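Local structure of chloride intracellular channel exc-4 (Caenorhabditis elegans, 2YV9) at residues L19-K25 and P79-E85; Q41-M45 and A233-P239; A26-D30 and Q242-H246. The protein regulates the lumen size of the excretory canal as it grows and may insert into membranes to form chloride channels. All blocks are in the same frame, centred on the assembly; numbering follows the deposited sequence. Where two conformers were deposited one is given.

Contact 1 of 3, residues L19-K25 and P79-E85. With CA (calcium ion), chain C.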
ATOM      1  N   LEU A  19     -15.801  -2.654 -14.271  1.00 31.68           N
ATOM      2  CA  LEU A  19     -16.335  -2.133 -13.034  1.00 27.46           C
ATOM      3  C   LEU A  19     -15.248  -2.286 -11.986  1.00 35.19           C
ATOM      4  O   LEU A  19     -14.839  -3.419 -11.683  1.00 35.15           O
ATOM      5  CB  LEU A  19     -17.591  -2.901 -12.565  1.00 31.88           C
ATOM      6  CG  LEU A  19     -18.077  -2.571 -11.149  1.00 39.84           C
ATOM      7  CD1 LEU A  19     -18.417  -1.052 -11.069  1.00 33.82           C
ATOM      8  CD2 LEU A  19     -19.268  -3.449 -10.754  1.00 42.63           C
ATOM      9  N   LEU A  20     -14.781  -1.151 -11.458  1.00 28.77           N
ATOM     10  CA  LEU A  20     -13.743  -1.108 -10.416  1.00 28.36           C
ATOM     11  C   LEU A  20     -14.382  -0.541  -9.159  1.00 30.43           C
ATOM     12  O   LEU A  20     -14.972   0.555  -9.212  1.00 29.22           O
ATOM     13  CB  LEU A  20     -12.593  -0.219 -10.869  1.00 25.70           C
ATOM     14  CG  LEU A  20     -11.911  -0.608 -12.186  1.00 26.25           C
ATOM     15  CD1 LEU A  20     -10.872   0.448 -12.663  1.00 29.62           C
ATOM     16  CD2 LEU A  20     -11.315  -2.008 -12.081  1.00 32.09           C
ATOM     17  N   GLU A  21     -14.338  -1.299  -8.063  0.50 27.49           N
ATOM     18  CA  GLU A  21     -14.873  -0.843  -6.785  0.50 25.42           C
ATOM     19  C   GLU A  21     -13.670  -0.475  -5.923  0.50 27.93           C
ATOM     20  O   GLU A  21     -12.698  -1.213  -5.875  0.50 23.00           O
ATOM     21  CB  GLU A  21     -15.749  -1.920  -6.133  0.50 25.36           C
ATOM     22  CG  GLU A  21     -16.813  -2.459  -7.099  0.50 40.39           C
ATOM     23  CD  GLU A  21     -17.543  -3.681  -6.577  0.50 42.86           C
ATOM     24  OE1 GLU A  21     -18.134  -3.593  -5.475  0.50 41.53           O
ATOM     25  OE2 GLU A  21     -17.556  -4.716  -7.289  0.50 36.27           O
ATOM     26  N   LEU A  22     -13.720   0.714  -5.336  1.00 26.18           N
ATOM     27  CA  LEU A  22     -12.695   1.190  -4.428  1.00 26.38           C
ATOM     28  C   LEU A  22     -13.262   1.285  -3.030  1.00 27.66           C
ATOM     29  O   LEU A  22     -14.292   1.926  -2.817  1.00 25.01           O
ATOM     30  CB  LEU A  22     -12.225   2.563  -4.873  1.00 23.66           C
ATOM     31  CG  LEU A  22     -11.055   3.093  -4.046  1.00 23.77           C
ATOM     32  CD1 LEU A  22      -9.769   2.331  -4.340  1.00 26.90           C
ATOM     33  CD2 LEU A  22     -10.876   4.552  -4.388  1.00 28.54           C
ATOM     34  N   TYR A  23     -12.570   0.642  -2.086  1.00 27.21           N
ATOM     35  CA  TYR A  23     -12.931   0.680  -0.683  1.00 26.86           C
ATOM     36  C   TYR A  23     -11.978   1.679  -0.062  1.00 29.20           C
ATOM     37  O   TYR A  23     -10.775   1.580  -0.258  1.00 24.76           O
ATOM     38  CB  TYR A  23     -12.729  -0.696  -0.035  1.00 26.54           C
ATOM     39  CG  TYR A  23     -13.768  -1.716  -0.434  1.00 24.88           C
ATOM     40  CD1 TYR A  23     -14.858  -1.987   0.368  1.00 47.73           C
ATOM     41  CD2 TYR A  23     -13.683  -2.369  -1.664  1.00 38.62           C
ATOM     42  CE1 TYR A  23     -15.812  -2.917  -0.013  1.00 51.08           C
ATOM     43  CE2 TYR A  23     -14.624  -3.305  -2.037  1.00 45.89           C
ATOM     44  CZ  TYR A  23     -15.686  -3.570  -1.216  1.00 42.36           C
ATOM     45  OH  TYR A  23     -16.626  -4.502  -1.620  1.00 48.93           O
ATOM     46  N   VAL A  24     -12.518   2.646   0.653  1.00 24.11           N
ATOM     47  CA  VAL A  24     -11.749   3.705   1.282  1.00 24.88           C
ATOM     48  C   VAL A  24     -11.972   3.685   2.801  1.00 25.47           C
ATOM     49  O   VAL A  24     -13.038   3.352   3.278  1.00 26.58           O
ATOM     50  CB  VAL A  24     -12.068   5.093   0.689  1.00 25.21           C
ATOM     51  CG1 VAL A  24     -11.724   5.119  -0.847  1.00 21.45           C
ATOM     52  CG2 VAL A  24     -13.528   5.535   0.981  1.00 28.48           C
ATOM     53  N   LYS A  25     -10.954   4.111   3.539  1.00 22.52           N
ATOM     54  CA  LYS A  25     -11.076   4.242   4.973  1.00 26.74           C
ATOM     55  C   LYS A  25     -12.152   5.269   5.341  1.00 25.95           C
ATOM     56  O   LYS A  25     -12.131   6.384   4.850  1.00 23.65           O
ATOM     57  CB  LYS A  25      -9.734   4.682   5.563  1.00 24.22           C
ATOM     58  CG  LYS A  25      -9.769   4.754   7.081  1.00 30.65           C
ATOM     59  CD  LYS A  25      -8.599   5.510   7.726  1.00 36.22           C
ATOM     60  CE  LYS A  25      -8.921   5.760   9.224  1.00 44.46           C
ATOM     61  NZ  LYS A  25     -10.087   6.740   9.444  1.00 34.67           N
ATOM     62  N   PRO A  79      -7.463  -0.161   3.442  1.00 27.28           N
ATOM     63  CA  PRO A  79      -7.765   0.673   2.309  1.00 22.71           C
ATOM     64  C   PRO A  79      -6.574   1.535   2.001  1.00 22.53           C
ATOM     65  O   PRO A  79      -5.774   1.820   2.887  1.00 27.43           O
ATOM     66  CB  PRO A  79      -8.951   1.520   2.767  1.00 26.42           C
ATOM     67  CG  PRO A  79      -9.523   0.810   3.919  1.00 29.07           C
ATOM     68  CD  PRO A  79      -8.379   0.123   4.556  1.00 23.76           C
ATOM     69  N   PRO A  80      -6.433   1.930   0.723  1.00 25.47           N
ATOM     70  CA  PRO A  80      -7.308   1.595  -0.395  1.00 23.45           C
ATOM     71  C   PRO A  80      -7.163   0.157  -0.882  1.00 26.04           C
ATOM     72  O   PRO A  80      -6.062  -0.429  -0.906  1.00 22.96           O
ATOM     73  CB  PRO A  80      -6.813   2.515  -1.505  1.00 23.80           C
ATOM     74  CG  PRO A  80      -5.366   2.734  -1.170  1.00 19.89           C
ATOM     75  CD  PRO A  80      -5.262   2.731   0.290  1.00 22.73           C
ATOM     76  N   ILE A  81      -8.311  -0.408  -1.264  1.00 24.76           N
ATOM     77  CA  ILE A  81      -8.396  -1.731  -1.849  1.00 21.77           C
ATOM     78  C   ILE A  81      -9.350  -1.583  -3.061  1.00 23.79           C
ATOM     79  O   ILE A  81     -10.396  -0.951  -2.953  1.00 23.93           O
ATOM     80  CB  ILE A  81      -9.006  -2.797  -0.868  1.00 23.21           C
ATOM     81  CG1 ILE A  81      -7.996  -3.096   0.220  1.00 24.10           C
ATOM     82  CG2 ILE A  81      -9.278  -4.080  -1.573  1.00 25.28           C
ATOM     83  CD1 ILE A  81      -8.641  -3.781   1.414  1.00 22.26           C
ATOM     84  N   MET A  82      -9.003  -2.194  -4.190  1.00 23.87           N
ATOM     85  CA  MET A  82      -9.795  -2.118  -5.408  1.00 24.80           C
ATOM     86  C   MET A  82     -10.184  -3.511  -5.853  1.00 25.11           C
ATOM     87  O   MET A  82      -9.309  -4.442  -5.863  1.00 26.07           O
ATOM     88  CB  MET A  82      -9.057  -1.362  -6.513  1.00 24.93           C
ATOM     89  CG  MET A  82      -9.961  -1.009  -7.697  1.00 26.47           C
ATOM     90  SD  MET A  82      -9.117   0.088  -8.857  1.00 27.56           S
ATOM     91  CE  MET A  82      -7.872  -0.923  -9.597  1.00 25.16           C
ATOM     92  N   ILE A  83     -11.495  -3.676  -6.163  1.00 23.39           N
ATOM     93  CA  ILE A  83     -12.054  -4.952  -6.564  1.00 24.26           C
ATOM     94  C   ILE A  83     -12.513  -4.896  -7.993  1.00 23.24           C
ATOM     95  O   ILE A  83     -13.149  -3.894  -8.405  1.00 30.94           O
ATOM     96  CB  ILE A  83     -13.297  -5.372  -5.728  1.00 25.09           C
ATOM     97  CG1 ILE A  83     -13.029  -5.199  -4.241  1.00 36.95           C
ATOM     98  CG2 ILE A  83     -13.618  -6.815  -6.013  1.00 32.36           C
ATOM     99  CD1 ILE A  83     -11.890  -5.879  -3.816  1.00 38.43           C
ATOM    100  N   GLU A  84     -12.133  -5.914  -8.755  1.00 26.54           N
ATOM    101  CA  GLU A  84     -12.657  -6.051 -10.157  1.00 24.64           C
ATOM    102  C   GLU A  84     -13.299  -7.426 -10.247  1.00 22.11           C
ATOM    103  O   GLU A  84     -12.726  -8.404 -10.703  1.00 25.00           O
ATOM    104  CB  GLU A  84     -11.567  -5.860 -11.185  1.00 28.67           C
ATOM    105  CG  GLU A  84     -12.067  -5.692 -12.625  1.00 28.98           C
ATOM    106  CD  GLU A  84     -10.967  -5.159 -13.545  1.00 35.07           C
ATOM    107  OE1 GLU A  84      -9.797  -4.975 -13.102  1.00 28.87           O
ATOM    108  OE2 GLU A  84     -11.255  -4.953 -14.744  1.00 31.60           O
ATOM    109  N   GLU A  85     -14.521  -7.485  -9.766  1.00 29.43           N
ATOM    110  CA  GLU A  85     -15.203  -8.753  -9.546  1.00 34.47           C
ATOM    111  C   GLU A  85     -15.386  -9.554 -10.833  1.00 31.25           C
ATOM    112  O   GLU A  85     -15.232 -10.768 -10.831  1.00 31.88           O
ATOM    113  CB  GLU A  85     -16.543  -8.503  -8.902  1.00 43.16           C
ATOM    114  CG  GLU A  85     -16.737  -9.339  -7.730  1.00 40.33           C
ATOM    115  CD  GLU A  85     -18.062  -9.102  -7.086  1.00 27.97           C
ATOM    116  OE1 GLU A  85     -18.619  -8.006  -7.198  1.00 43.13           O
ATOM    117  OE2 GLU A  85     -18.526 -10.065  -6.459  1.00 41.28           O
TER
HETATM  118 CA    CA C1002      -3.729  -0.958   0.246  1.00 32.61          CA
HETATM  119  O   HOH W   1     -15.829  -5.027  -9.220  1.00 30.48           O
HETATM  120  O   HOH W   2      -2.896   0.526   2.319  1.00 36.48           O
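Antiparallel pairing of strands 19-25 and 81-84 forms the middle of the four-stranded mixed sheet in the thioredoxin-like N-terminal domain of this GST-fold protein; strand 57-63 runs along the other edge of 19-25. Glu21 and Ile83 make a hydrogen-bonded pair, with Glu21 N to Ile83 O at 2.9 Å and nearly straight (174°). Tyr23 N gives an equally straight bond to Ile81 O (2.8 Å), whereas the return bond from Ile81 N to Tyr23 O is weak. Between them, Leu22 and Met82 are a non-hydrogen-bonded pair, their side chains facing helices 38-52 and 94-107. Glu21, Tyr23, Ile81 and Ile83 project from the other face. Ile83 CG1 meets the edge of the Tyr23 ring, 3.3 Å from CE2, and Phe74 of helix 68-74 packs against the same residues. Leu20 CD2 lies against the extended Glu84 side chain, 3.5 Å from its OE1, and the carboxylate goes on to Tyr91 and Arg100. A water bridges Ile83 O and Glu85 N where the pairing ends. At the opposite end a cis peptide bond precedes Pro80, the cis-proline characteristic of thioredoxin-like folds; with Gln78 and Thr92 carbonyl oxygens and a water, Pro80 O binds the calcium ion at 2.7 Å.

Contact 2 of 3, residues Q41-M45 and A233-P239; sequences QEFWM and AFIESCP
Ser237 CB sits over one face of the Trp44 indole, 3.6 Å from the centroid of the five-membered ring and 24° off its normal, a CH-pi contact. With Trp44 CG anti to the backbone N (chi1 -170°), the indole reaches out from its helix and lies along the backbone of Glu236 and Ser237, so that Trp44 CZ2 comes within 3.5 Å of Glu236 O. Gln41 approaches the same serine by another route: its extended chain carries the amide to Ser237, and NE2 donates to Ser237 OG at 3.0 Å, with the hydroxyl 16° out of the amide plane. Ser237 OG in turn donates to Ala233 O at 2.7 Å, one turn back along the chain, and this pair of bonds fixes the rotation of the hydroxyl. The contact joins helix 38-52, which follows strand 19-25 in the thioredoxin-like domain, to the end of helix 232-236 in the all-helical C-terminal domain, at the interface between the two domains of the GST fold. Helix 38-52 belongs to the segment predicted to span the membrane after insertion, so leaving the soluble fold would probably mean breaking this packing. The Met45 side chain runs alongside that of Phe234 in the same direction, its sulfur at the ring edge in a Met-aromatic contact, SD 5.4 Å from the centroid, while Met45 CE rests 4.0 Å from Phe234 CB.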
ATOM      1  N   GLN A  41      -7.613   8.908  -1.507  1.00 21.27           N
ATOM      2  CA  GLN A  41      -7.975  10.053  -2.383  1.00 20.96           C
ATOM      3  C   GLN A  41      -7.174  10.049  -3.703  1.00 21.01           C
ATOM      4  O   GLN A  41      -7.694  10.366  -4.759  1.00 21.89           O
ATOM      5  CB  GLN A  41      -7.840  11.402  -1.759  1.00 19.00           C
ATOM      6  CG  GLN A  41      -8.653  12.377  -2.571  1.00 19.39           C
ATOM      7  CD  GLN A  41      -8.795  13.816  -2.035  1.00 19.65           C
ATOM      8  OE1 GLN A  41      -8.268  14.196  -0.976  1.00 21.66           O
ATOM      9  NE2 GLN A  41      -9.508  14.645  -2.814  1.00 22.14           N
ATOM     10  N   GLU A  42      -5.899   9.704  -3.644  1.00 21.59           N
ATOM     11  CA  GLU A  42      -5.073   9.593  -4.859  1.00 19.41           C
ATOM     12  C   GLU A  42      -5.767   8.647  -5.871  1.00 21.68           C
ATOM     13  O   GLU A  42      -5.986   9.024  -7.016  1.00 22.89           O
ATOM     14  CB  GLU A  42      -3.712   9.017  -4.493  1.00 23.48           C
ATOM     15  CG  GLU A  42      -2.770   8.776  -5.664  1.00 20.98           C
ATOM     16  CD  GLU A  42      -1.374   8.331  -5.266  1.00 26.24           C
ATOM     17  OE1 GLU A  42      -1.112   8.079  -4.062  1.00 24.28           O
ATOM     18  OE2 GLU A  42      -0.540   8.180  -6.184  1.00 21.86           O
ATOM     19  N   PHE A  43      -6.069   7.409  -5.483  1.00 23.07           N
ATOM     20  CA  PHE A  43      -6.644   6.471  -6.430  1.00 21.55           C
ATOM     21  C   PHE A  43      -8.062   6.828  -6.827  1.00 22.31           C
ATOM     22  O   PHE A  43      -8.478   6.585  -7.984  1.00 25.99           O
ATOM     23  CB  PHE A  43      -6.543   5.022  -5.978  1.00 24.68           C
ATOM     24  CG  PHE A  43      -5.142   4.576  -5.826  1.00 20.19           C
ATOM     25  CD1 PHE A  43      -4.248   4.720  -6.870  1.00 21.41           C
ATOM     26  CD2 PHE A  43      -4.677   4.057  -4.645  1.00 22.72           C
ATOM     27  CE1 PHE A  43      -2.936   4.341  -6.726  1.00 23.94           C
ATOM     28  CE2 PHE A  43      -3.357   3.663  -4.522  1.00 20.59           C
ATOM     29  CZ  PHE A  43      -2.496   3.813  -5.531  1.00 23.52           C
ATOM     30  N   TRP A  44      -8.818   7.402  -5.900  1.00 20.84           N
ATOM     31  CA  TRP A  44     -10.180   7.830  -6.240  1.00 23.62           C
ATOM     32  C   TRP A  44     -10.088   8.903  -7.308  1.00 20.95           C
ATOM     33  O   TRP A  44     -10.790   8.808  -8.346  1.00 23.32           O
ATOM     34  CB  TRP A  44     -10.921   8.307  -5.012  1.00 22.89           C
ATOM     35  CG  TRP A  44     -12.413   8.572  -5.158  1.00 24.25           C
ATOM     36  CD1 TRP A  44     -13.169   8.705  -6.306  1.00 23.26           C
ATOM     37  CD2 TRP A  44     -13.296   8.791  -4.064  1.00 21.76           C
ATOM     38  NE1 TRP A  44     -14.498   8.944  -5.957  1.00 23.78           N
ATOM     39  CE2 TRP A  44     -14.589   8.987  -4.581  1.00 23.38           C
ATOM     40  CE3 TRP A  44     -13.120   8.768  -2.667  1.00 21.20           C
ATOM     41  CZ2 TRP A  44     -15.676   9.255  -3.763  1.00 22.19           C
ATOM     42  CZ3 TRP A  44     -14.208   8.986  -1.851  1.00 24.35           C
ATOM     43  CH2 TRP A  44     -15.478   9.242  -2.400  1.00 27.15           C
ATOM     44  N   MET A  45      -9.169   9.875  -7.140  1.00 19.39           N
ATOM     45  CA  MET A  45      -9.039  10.863  -8.216  1.00 22.44           C
ATOM     46  C   MET A  45      -8.702  10.228  -9.567  1.00 24.27           C
ATOM     47  O   MET A  45      -9.268  10.596 -10.630  1.00 23.18           O
ATOM     48  CB  MET A  45      -7.960  11.891  -7.883  1.00 23.37           C
ATOM     49  CG  MET A  45      -8.342  12.806  -6.730  1.00 22.73           C
ATOM     50  SD  MET A  45      -7.241  14.128  -6.265  1.00 21.10           S
ATOM     51  CE  MET A  45      -7.106  15.004  -7.800  1.00 17.71           C
ATOM     52  N   ALA A 233     -12.747  15.496 -10.124  1.00 22.17           N
ATOM     53  CA  ALA A 233     -12.016  14.333  -9.496  1.00 23.12           C
ATOM     54  C   ALA A 233     -11.608  14.644  -8.058  1.00 24.55           C
ATOM     55  O   ALA A 233     -11.686  13.787  -7.171  1.00 25.10           O
ATOM     56  CB  ALA A 233     -10.799  13.948 -10.308  1.00 23.15           C
ATOM     57  N   PHE A 234     -11.140  15.854  -7.843  1.00 21.15           N
ATOM     58  CA  PHE A 234     -10.764  16.282  -6.508  1.00 25.92           C
ATOM     59  C   PHE A 234     -11.983  16.484  -5.594  1.00 23.89           C
ATOM     60  O   PHE A 234     -12.047  15.985  -4.431  1.00 25.92           O
ATOM     61  CB  PHE A 234      -9.918  17.551  -6.563  1.00 23.23           C
ATOM     62  CG  PHE A 234      -9.595  18.086  -5.186  1.00 20.83           C
ATOM     63  CD1 PHE A 234      -8.542  17.524  -4.452  1.00 25.61           C
ATOM     64  CD2 PHE A 234     -10.406  19.041  -4.569  1.00 24.20           C
ATOM     65  CE1 PHE A 234      -8.273  17.951  -3.198  1.00 25.21           C
ATOM     66  CE2 PHE A 234     -10.117  19.481  -3.259  1.00 20.88           C
ATOM     67  CZ  PHE A 234      -9.035  18.905  -2.594  1.00 20.06           C
ATOM     68  N   ILE A 235     -12.956  17.241  -6.117  1.00 25.24           N
ATOM     69  CA  ILE A 235     -14.102  17.628  -5.328  1.00 22.38           C
ATOM     70  C   ILE A 235     -14.840  16.387  -4.853  1.00 23.43           C
ATOM     71  O   ILE A 235     -15.184  16.282  -3.643  1.00 26.71           O
ATOM     72  CB  ILE A 235     -15.042  18.540  -6.107  1.00 25.63           C
ATOM     73  CG1 ILE A 235     -14.340  19.849  -6.491  1.00 28.42           C
ATOM     74  CG2 ILE A 235     -16.306  18.840  -5.292  1.00 27.07           C
ATOM     75  CD1 ILE A 235     -15.124  20.633  -7.586  1.00 27.62           C
ATOM     76  N   GLU A 236     -15.078  15.452  -5.761  1.00 24.36           N
ATOM     77  CA  GLU A 236     -15.915  14.281  -5.423  1.00 27.46           C
ATOM     78  C   GLU A 236     -15.254  13.376  -4.380  1.00 27.69           C
ATOM     79  O   GLU A 236     -15.938  12.709  -3.597  1.00 28.97           O
ATOM     80  CB  GLU A 236     -16.273  13.491  -6.684  1.00 29.08           C
ATOM     81  CG  GLU A 236     -17.278  14.244  -7.583  1.00 33.55           C
ATOM     82  CD  GLU A 236     -18.486  14.756  -6.829  1.00 46.37           C
ATOM     83  OE1 GLU A 236     -19.177  13.920  -6.213  1.00 45.25           O
ATOM     84  OE2 GLU A 236     -18.730  15.989  -6.834  1.00 46.42           O
ATOM     85  N   SER A 237     -13.928  13.375  -4.349  1.00 23.83           N
ATOM     86  CA  SER A 237     -13.166  12.478  -3.468  1.00 23.76           C
ATOM     87  C   SER A 237     -12.660  13.173  -2.219  1.00 25.07           C
ATOM     88  O   SER A 237     -11.895  12.584  -1.466  1.00 25.77           O
ATOM     89  CB  SER A 237     -11.978  11.917  -4.233  1.00 24.59           C
ATOM     90  OG  SER A 237     -11.138  12.992  -4.699  1.00 22.05           O
ATOM     91  N   CYS A 238     -13.046  14.419  -2.002  1.00 24.50           N
ATOM     92  CA  CYS A 238     -12.437  15.233  -0.943  1.00 21.42           C
ATOM     93  C   CYS A 238     -13.218  15.077   0.359  1.00 22.14           C
ATOM     94  O   CYS A 238     -14.452  15.291   0.388  1.00 22.54           O
ATOM     95  CB  CYS A 238     -12.401  16.715  -1.351  1.00 25.62           C
ATOM     96  SG  CYS A 238     -11.572  17.769  -0.129  1.00 24.98           S
ATOM     97  N   PRO A 239     -12.512  14.696   1.446  1.00 21.49           N
ATOM     98  CA  PRO A 239     -13.254  14.523   2.685  1.00 21.32           C
ATOM     99  C   PRO A 239     -13.667  15.834   3.268  1.00 22.97           C
ATOM    100  O   PRO A 239     -13.058  16.834   2.971  1.00 23.81           O
ATOM    101  CB  PRO A 239     -12.243  13.857   3.605  1.00 24.07           C
ATOM    102  CG  PRO A 239     -10.965  14.301   3.124  1.00 24.74           C
ATOM    103  CD  PRO A 239     -11.111  14.364   1.619  1.00 21.28           C
TER

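Contact 3 of 3, residues A26-D30 and Q242-H246; sequences ASGID and QDIIH
A single hydroxyl, Ser27 OG, both reaches across to a helix and ties together its own loop. It donates to Asp243 OD1 at 2.6 Å, a short bond that meets the carboxylate from well above its plane (62° out of it). The same Ser27 OG accepts from the backbone Ile29 N at 2.9 Å, which makes an ST turn. A longer bond, 3.3 Å from Asp30 N to Ser27 OG, adds an ST motif. Three bonds thus grip this buried oxygen, and the two amides would tend to make its proton more readily given to the aspartate. Asp243 is itself steadied by Arg33, whose NE forms a salt bridge with OD2, so the carboxylate is held between the serine and a cation from the same loop.

Beside this polar pair, Ile29 lies on the imidazole of His246. Ile29 CG1 stands over the centre of the ring, 3.5 Å from its centroid and only 14° off the normal, a CH-pi contact, and CD1 continues toward the histidine's CB, 3.7 Å away. His246 CG is anti to the backbone N (chi1 -166°), which swings the ring out from the helix so that one face meets the isoleucine. A water in the ring plane bridges His246 ND1 (2.7 Å) and Gly28 N. The loop 26-30 follows strand 19-25 and precedes helix 38-52, and it packs here on helix 241-251 of the C-terminal helical domain, whose Ile244 and Ile245 turn to helix 190-210.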
ATOM      1  N   ALA A  26     -13.096   4.881   6.207  1.00 23.56           N
ATOM      2  CA  ALA A  26     -14.155   5.765   6.657  1.00 25.71           C
ATOM      3  C   ALA A  26     -13.663   6.744   7.728  1.00 23.89           C
ATOM      4  O   ALA A  26     -12.714   6.470   8.477  1.00 25.21           O
ATOM      5  CB  ALA A  26     -15.342   4.917   7.250  1.00 22.02           C
ATOM      6  N   SER A  27     -14.412   7.830   7.876  1.00 26.73           N
ATOM      7  CA  SER A  27     -14.233   8.737   8.984  1.00 28.93           C
ATOM      8  C   SER A  27     -14.391   7.995  10.300  1.00 27.03           C
ATOM      9  O   SER A  27     -15.282   7.168  10.418  1.00 26.26           O
ATOM     10  CB  SER A  27     -15.306   9.806   8.942  1.00 29.28           C
ATOM     11  OG  SER A  27     -15.392  10.477  10.191  1.00 28.83           O
ATOM     12  N   GLY A  28     -13.553   8.298  11.281  1.00 27.08           N
ATOM     13  CA  GLY A  28     -13.727   7.734  12.626  1.00 29.62           C
ATOM     14  C   GLY A  28     -14.791   8.467  13.439  1.00 31.95           C
ATOM     15  O   GLY A  28     -15.040   8.111  14.609  1.00 33.41           O
ATOM     16  N   ILE A  29     -15.431   9.479  12.873  1.00 27.27           N
ATOM     17  CA  ILE A  29     -16.509  10.200  13.622  1.00 25.92           C
ATOM     18  C   ILE A  29     -17.832   9.574  13.197  1.00 38.57           C
ATOM     19  O   ILE A  29     -18.658   9.181  14.044  1.00 35.13           O
ATOM     20  CB  ILE A  29     -16.518  11.740  13.295  1.00 31.63           C
ATOM     21  CG1 ILE A  29     -15.235  12.422  13.762  1.00 31.03           C
ATOM     22  CG2 ILE A  29     -17.719  12.460  13.929  1.00 31.66           C
ATOM     23  CD1 ILE A  29     -15.158  13.897  13.320  1.00 33.99           C
ATOM     24  N   ASP A  30     -18.044   9.516  11.885  1.00 30.47           N
ATOM     25  CA  ASP A  30     -19.235   8.901  11.285  1.00 27.46           C
ATOM     26  C   ASP A  30     -18.803   8.013  10.136  1.00 34.27           C
ATOM     27  O   ASP A  30     -18.385   8.494   9.091  1.00 32.91           O
ATOM     28  CB  ASP A  30     -20.167   9.951  10.776  1.00 27.40           C
ATOM     29  CG  ASP A  30     -21.449   9.381  10.169  1.00 37.45           C
ATOM     30  OD1 ASP A  30     -21.543   8.163   9.936  1.00 35.45           O
ATOM     31  OD2 ASP A  30     -22.361  10.191   9.926  1.00 43.24           O
ATOM     32  N   GLN A 242     -14.001  18.339   8.875  1.00 23.64           N
ATOM     33  CA  GLN A 242     -13.985  17.719  10.190  1.00 26.43           C
ATOM     34  C   GLN A 242     -13.311  16.364  10.181  1.00 24.67           C
ATOM     35  O   GLN A 242     -12.670  15.980  11.174  1.00 23.87           O
ATOM     36  CB  GLN A 242     -15.403  17.548  10.716  1.00 28.04           C
ATOM     37  CG  GLN A 242     -16.106  18.864  11.041  1.00 32.37           C
ATOM     38  CD  GLN A 242     -16.520  19.639   9.828  1.00 26.31           C
ATOM     39  OE1 GLN A 242     -16.716  19.089   8.734  1.00 27.66           O
ATOM     40  NE2 GLN A 242     -16.725  20.930  10.018  1.00 31.98           N
ATOM     41  N   ASP A 243     -13.439  15.652   9.056  1.00 22.24           N
ATOM     42  CA  ASP A 243     -12.828  14.349   8.927  1.00 21.23           C
ATOM     43  C   ASP A 243     -11.312  14.454   8.638  1.00 23.51           C
ATOM     44  O   ASP A 243     -10.553  13.576   9.009  1.00 22.26           O
ATOM     45  CB  ASP A 243     -13.564  13.479   7.903  1.00 24.74           C
ATOM     46  CG  ASP A 243     -14.990  13.288   8.285  1.00 24.05           C
ATOM     47  OD1 ASP A 243     -15.128  13.010   9.514  1.00 25.04           O
ATOM     48  OD2 ASP A 243     -15.905  13.523   7.456  1.00 26.39           O
ATOM     49  N   ILE A 244     -10.877  15.544   7.996  1.00 20.30           N
ATOM     50  CA  ILE A 244      -9.464  15.749   7.823  1.00 21.25           C
ATOM     51  C   ILE A 244      -8.849  16.038   9.210  1.00 20.79           C
ATOM     52  O   ILE A 244      -7.838  15.450   9.584  1.00 23.89           O
ATOM     53  CB  ILE A 244      -9.164  16.928   6.859  1.00 27.92           C
ATOM     54  CG1 ILE A 244      -9.664  16.594   5.439  1.00 23.92           C
ATOM     55  CG2 ILE A 244      -7.634  17.201   6.841  1.00 24.16           C
ATOM     56  CD1 ILE A 244      -9.678  17.801   4.416  1.00 22.09           C
ATOM     57  N   ILE A 245      -9.475  16.960   9.948  1.00 23.35           N
ATOM     58  CA  ILE A 245      -8.998  17.330  11.299  1.00 22.85           C
ATOM     59  C   ILE A 245      -8.966  16.098  12.185  1.00 22.88           C
ATOM     60  O   ILE A 245      -7.947  15.791  12.823  1.00 25.43           O
ATOM     61  CB  ILE A 245      -9.864  18.430  11.897  1.00 25.63           C
ATOM     62  CG1 ILE A 245      -9.705  19.748  11.133  1.00 29.78           C
ATOM     63  CG2 ILE A 245      -9.472  18.665  13.348  1.00 27.32           C
ATOM     64  CD1 ILE A 245     -10.959  20.627  11.215  1.00 31.46           C
ATOM     65  N   HIS A 246     -10.035  15.303  12.162  1.00 25.02           N
ATOM     66  CA  HIS A 246     -10.103  14.124  13.016  1.00 24.84           C
ATOM     67  C   HIS A 246      -9.070  13.063  12.687  1.00 25.91           C
ATOM     68  O   HIS A 246      -8.519  12.444  13.571  1.00 28.85           O
ATOM     69  CB  HIS A 246     -11.492  13.529  12.938  1.00 28.30           C
ATOM     70  CG  HIS A 246     -11.760  12.526  14.012  1.00 27.56           C
ATOM     71  ND1 HIS A 246     -11.667  11.166  13.806  1.00 29.61           N
ATOM     72  CD2 HIS A 246     -12.075  12.690  15.320  1.00 31.56           C
ATOM     73  CE1 HIS A 246     -11.940  10.535  14.938  1.00 37.56           C
ATOM     74  NE2 HIS A 246     -12.182  11.436  15.874  1.00 33.83           N
TER
HETATM   75  O   HOH W   3     -11.296   9.887  11.420  1.00 30.93           O

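In the fold
Contact 1 lies within the N-terminal domain, whereas contacts 2 and 3 join that domain to the C-terminal helices. Contacts 1 and 2 are buried and meet directly, Leu22 packing on Trp44 and Pro80 on Phe43, so helix 38-52 sits between the sheet and helix 232-236. Contact 3 is only partly buried; its loop continues from strand 19-25 of contact 1, and its helix follows that of contact 2, with Pro239 packing on Ile244. Chemistry changes with place: backbone bonds and a calcium-binding carbonyl in contact 1, aromatic and sulfur packing round one amide-hydroxyl bond in contact 2, and a serine-carboxylate bond beside an isoleucine-imidazole contact in contact 3.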